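Local coordinates for serpin B3 (Homo sapiens, PDB 4ZK3), which belongs to the serpin family and probably inhibits papain-like cysteine proteases through insertion of its cleaved reactive-centre loop into a central sheet, at residues 155-168 with 340-352. Sequence-based numbering, arbitrary orientation.
Sequences TNEKIKNLIPEGNI and GAEAAAATAVVGF
E342 OE2 is hydrogen-bonded to Y181 of strand 174-185 and is also approached by CE of K158. Strand 340-351 lies between strands 174-185 and 325-336, antiparallel to both: the inserted reactive-centre loop of a relaxed serpin. Segment 155-168, the connection from helix 140-153 to strand 174-185, runs along one face of it, in the same direction. E342 stands upright because its chain is fully extended, with CG anti to the backbone N (chi1 179°). K158 crosses it at about a right angle after a bend at chi2 (-46°), presenting its last methylene first: CE lies 3.2 Å from E342 OE2, whereas K158 NZ makes only a long salt bridge, 3.9 Å, to E342 OE1. This ion pair is therefore probably weak.

Beyond it the contact is largely apolar. Alternate residues A344, A346, A348 and V350 point toward the connection, and the three small alanine methyls probably let it pack low over the strand. I159 sets CG1 3.9 Å from A344 CB. L162 straddles two residues, CD2 touching A346 CB on one side and A348 CB at 3.7 Å on the other, and CD1 reaches the carbonyl of A346. I163 CG1 meets the same A348 methyl. The opposite face of the strand is turned to helix 31-42, which T347 and V349 touch.

T155 CB packs on A344 CB (4.0 Å), and its OG1, hydrogen-bonded to V151 O and E152 O of helix 140-153, takes a weak hydrogen bond from I159 N. At the far end, I168 CD1 comes 3.6 Å from V350 CG1, a methyl that also lies 3.5 Å from N167 O.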
# COMPACT_ATOMS: atom_id res chain seq x y z
N THR A 155 -11.60 -7.26 2.84
CA THR A 155 -10.46 -7.74 2.04
C THR A 155 -10.67 -9.11 1.38
O THR A 155 -9.70 -9.78 0.99
CB THR A 155 -9.20 -7.79 2.89
OG1 THR A 155 -9.42 -8.60 4.03
CG2 THR A 155 -8.81 -6.36 3.37
N ASN A 156 -11.94 -9.50 1.17
CA ASN A 156 -12.27 -10.82 0.65
C ASN A 156 -11.52 -11.92 1.48
O ASN A 156 -10.99 -12.91 0.96
CB ASN A 156 -11.97 -10.89 -0.86
CG ASN A 156 -12.46 -12.21 -1.50
OD1 ASN A 156 -11.87 -12.77 -2.46
ND2 ASN A 156 -13.54 -12.72 -0.96
N GLU A 157 -11.48 -11.72 2.78
CA GLU A 157 -10.69 -12.52 3.70
C GLU A 157 -9.23 -12.72 3.46
O GLU A 157 -8.66 -13.65 4.06
CB GLU A 157 -11.33 -13.92 3.90
CG GLU A 157 -12.62 -13.86 4.67
CD GLU A 157 -13.82 -14.06 3.78
OE1 GLU A 157 -14.48 -15.13 3.95
OE2 GLU A 157 -14.08 -13.20 2.90
N LYS A 158 -8.59 -11.85 2.64
CA LYS A 158 -7.14 -12.01 2.36
C LYS A 158 -6.22 -11.48 3.44
O LYS A 158 -5.04 -11.84 3.48
CB LYS A 158 -6.74 -11.26 1.06
CG LYS A 158 -7.38 -11.84 -0.20
CD LYS A 158 -7.30 -13.36 -0.29
CE LYS A 158 -8.14 -13.86 -1.44
NZ LYS A 158 -8.11 -15.32 -1.47
N ILE A 159 -6.69 -10.49 4.23
CA ILE A 159 -5.89 -9.98 5.33
C ILE A 159 -6.49 -10.53 6.62
O ILE A 159 -7.54 -10.05 7.07
CB ILE A 159 -5.86 -8.44 5.38
CG1 ILE A 159 -5.41 -7.93 4.02
CG2 ILE A 159 -4.95 -7.99 6.52
CD1 ILE A 159 -3.99 -8.35 3.66
N LYS A 160 -5.84 -11.55 7.16
CA LYS A 160 -6.25 -12.15 8.42
C LYS A 160 -5.36 -11.74 9.53
O LYS A 160 -4.19 -11.52 9.33
CB LYS A 160 -6.18 -13.66 8.28
CG LYS A 160 -7.09 -14.26 7.22
CD LYS A 160 -7.16 -15.81 7.46
CE LYS A 160 -8.23 -16.46 6.68
NZ LYS A 160 -8.05 -16.10 5.26
N ASN A 161 -5.92 -11.62 10.74
CA ASN A 161 -5.12 -11.40 11.94
C ASN A 161 -4.27 -10.10 11.85
O ASN A 161 -3.10 -10.04 12.26
CB ASN A 161 -4.31 -12.67 12.30
CG ASN A 161 -3.80 -12.66 13.75
OD1 ASN A 161 -2.61 -12.69 14.01
ND2 ASN A 161 -4.72 -12.64 14.69
N LEU A 162 -4.86 -9.04 11.31
CA LEU A 162 -4.11 -7.81 11.09
C LEU A 162 -3.34 -7.39 12.34
O LEU A 162 -2.19 -7.04 12.25
CB LEU A 162 -5.06 -6.68 10.64
CG LEU A 162 -4.37 -5.29 10.54
CD1 LEU A 162 -3.25 -5.26 9.49
CD2 LEU A 162 -5.43 -4.23 10.32
N ILE A 163 -4.03 -7.45 13.49
CA ILE A 163 -3.49 -7.02 14.76
C ILE A 163 -3.21 -8.29 15.63
O ILE A 163 -4.14 -8.91 16.13
CB ILE A 163 -4.44 -6.10 15.53
CG1 ILE A 163 -4.86 -4.84 14.71
CG2 ILE A 163 -3.75 -5.62 16.79
CD1 ILE A 163 -6.01 -4.12 15.36
N PRO A 164 -1.93 -8.68 15.74
CA PRO A 164 -1.60 -9.86 16.54
C PRO A 164 -1.70 -9.58 18.05
O PRO A 164 -1.87 -8.42 18.47
CB PRO A 164 -0.16 -10.18 16.11
CG PRO A 164 -0.01 -9.57 14.75
CD PRO A 164 -0.76 -8.26 14.94
N GLU A 165 -1.64 -10.64 18.85
CA GLU A 165 -1.80 -10.51 20.29
C GLU A 165 -0.65 -9.68 20.71
O GLU A 165 0.38 -9.67 20.04
CB GLU A 165 -1.68 -11.88 20.96
CG GLU A 165 -2.58 -12.94 20.34
CD GLU A 165 -2.37 -14.28 20.97
OE1 GLU A 165 -1.91 -15.20 20.25
OE2 GLU A 165 -2.65 -14.36 22.21
N GLY A 166 -0.78 -8.97 21.80
CA GLY A 166 0.29 -8.12 22.26
C GLY A 166 -0.02 -6.68 21.99
O GLY A 166 0.47 -5.81 22.67
N ASN A 167 -0.87 -6.38 21.02
CA ASN A 167 -1.00 -4.95 20.61
C ASN A 167 -2.21 -4.24 21.21
O ASN A 167 -2.20 -3.03 21.24
CB ASN A 167 -1.01 -4.84 19.07
CG ASN A 167 0.31 -5.30 18.44
OD1 ASN A 167 0.41 -6.43 17.96
ND2 ASN A 167 1.31 -4.45 18.44
N ILE A 168 -3.25 -4.97 21.59
CA ILE A 168 -4.46 -4.46 22.22
C ILE A 168 -4.50 -4.93 23.71
O ILE A 168 -4.22 -6.09 24.00
CB ILE A 168 -5.76 -4.96 21.54
CG1 ILE A 168 -5.84 -4.56 20.07
CG2 ILE A 168 -6.97 -4.43 22.27
CD1 ILE A 168 -5.37 -3.15 19.86
N GLY A 340 -6.07 -12.31 -13.88
CA GLY A 340 -5.74 -10.99 -13.39
C GLY A 340 -5.04 -10.95 -12.06
O GLY A 340 -4.08 -11.71 -11.77
N ALA A 341 -5.42 -10.00 -11.22
CA ALA A 341 -4.73 -9.89 -9.94
C ALA A 341 -5.71 -9.52 -8.86
O ALA A 341 -6.77 -9.00 -9.14
CB ALA A 341 -3.58 -8.89 -10.05
N GLU A 342 -5.35 -9.82 -7.63
CA GLU A 342 -6.14 -9.52 -6.47
C GLU A 342 -5.18 -9.00 -5.47
O GLU A 342 -4.13 -9.65 -5.22
CB GLU A 342 -6.80 -10.80 -5.92
CG GLU A 342 -7.65 -10.60 -4.67
CD GLU A 342 -8.36 -11.91 -4.23
OE1 GLU A 342 -7.89 -13.03 -4.58
OE2 GLU A 342 -9.38 -11.80 -3.49
N ALA A 343 -5.49 -7.82 -4.91
CA ALA A 343 -4.59 -7.22 -3.98
C ALA A 343 -5.36 -6.62 -2.83
O ALA A 343 -6.43 -6.02 -3.09
CB ALA A 343 -3.73 -6.15 -4.66
N ALA A 344 -4.80 -6.72 -1.62
CA ALA A 344 -5.43 -6.23 -0.40
C ALA A 344 -4.46 -5.78 0.59
O ALA A 344 -3.36 -6.28 0.66
CB ALA A 344 -6.31 -7.31 0.23
N ALA A 345 -4.86 -4.83 1.44
CA ALA A 345 -3.97 -4.41 2.55
C ALA A 345 -4.77 -3.76 3.61
O ALA A 345 -5.95 -3.36 3.38
CB ALA A 345 -2.86 -3.49 2.07
N ALA A 346 -4.17 -3.65 4.78
CA ALA A 346 -4.82 -2.92 5.80
C ALA A 346 -3.81 -2.36 6.76
O ALA A 346 -2.72 -2.93 6.92
CB ALA A 346 -5.88 -3.77 6.51
N THR A 347 -4.17 -1.25 7.41
CA THR A 347 -3.35 -0.59 8.40
C THR A 347 -4.16 -0.32 9.65
O THR A 347 -5.28 0.17 9.58
CB THR A 347 -2.84 0.76 7.82
OG1 THR A 347 -2.23 0.56 6.52
CG2 THR A 347 -1.91 1.44 8.77
N ALA A 348 -3.57 -0.65 10.80
CA ALA A 348 -4.17 -0.39 12.11
C ALA A 348 -3.28 0.55 12.91
O ALA A 348 -2.08 0.35 12.99
CB ALA A 348 -4.36 -1.71 12.87
N VAL A 349 -3.87 1.56 13.52
CA VAL A 349 -3.20 2.45 14.43
C VAL A 349 -3.90 2.31 15.79
O VAL A 349 -5.16 2.48 15.87
CB VAL A 349 -3.36 3.90 13.94
CG1 VAL A 349 -2.85 4.94 14.99
CG2 VAL A 349 -2.70 4.06 12.54
N VAL A 350 -3.12 1.96 16.82
CA VAL A 350 -3.62 1.65 18.18
C VAL A 350 -3.16 2.71 19.17
O VAL A 350 -2.00 3.07 19.18
CB VAL A 350 -3.06 0.32 18.68
CG1 VAL A 350 -3.63 -0.04 20.05
CG2 VAL A 350 -3.37 -0.78 17.70
N GLY A 351 -4.09 3.23 19.95
CA GLY A 351 -3.80 4.29 20.91
C GLY A 351 -4.45 4.07 22.26
O GLY A 351 -5.42 3.30 22.39
N PHE A 352 -3.94 4.79 23.27
CA PHE A 352 -4.34 4.61 24.66
C PHE A 352 -4.10 5.89 25.44
O PHE A 352 -3.24 6.68 25.08
CB PHE A 352 -3.59 3.43 25.30
CG PHE A 352 -2.15 3.70 25.57
CD1 PHE A 352 -1.26 3.91 24.52
CD2 PHE A 352 -1.67 3.74 26.89
CE1 PHE A 352 0.07 4.17 24.77
CE2 PHE A 352 -0.32 3.99 27.14
CZ PHE A 352 0.54 4.21 26.08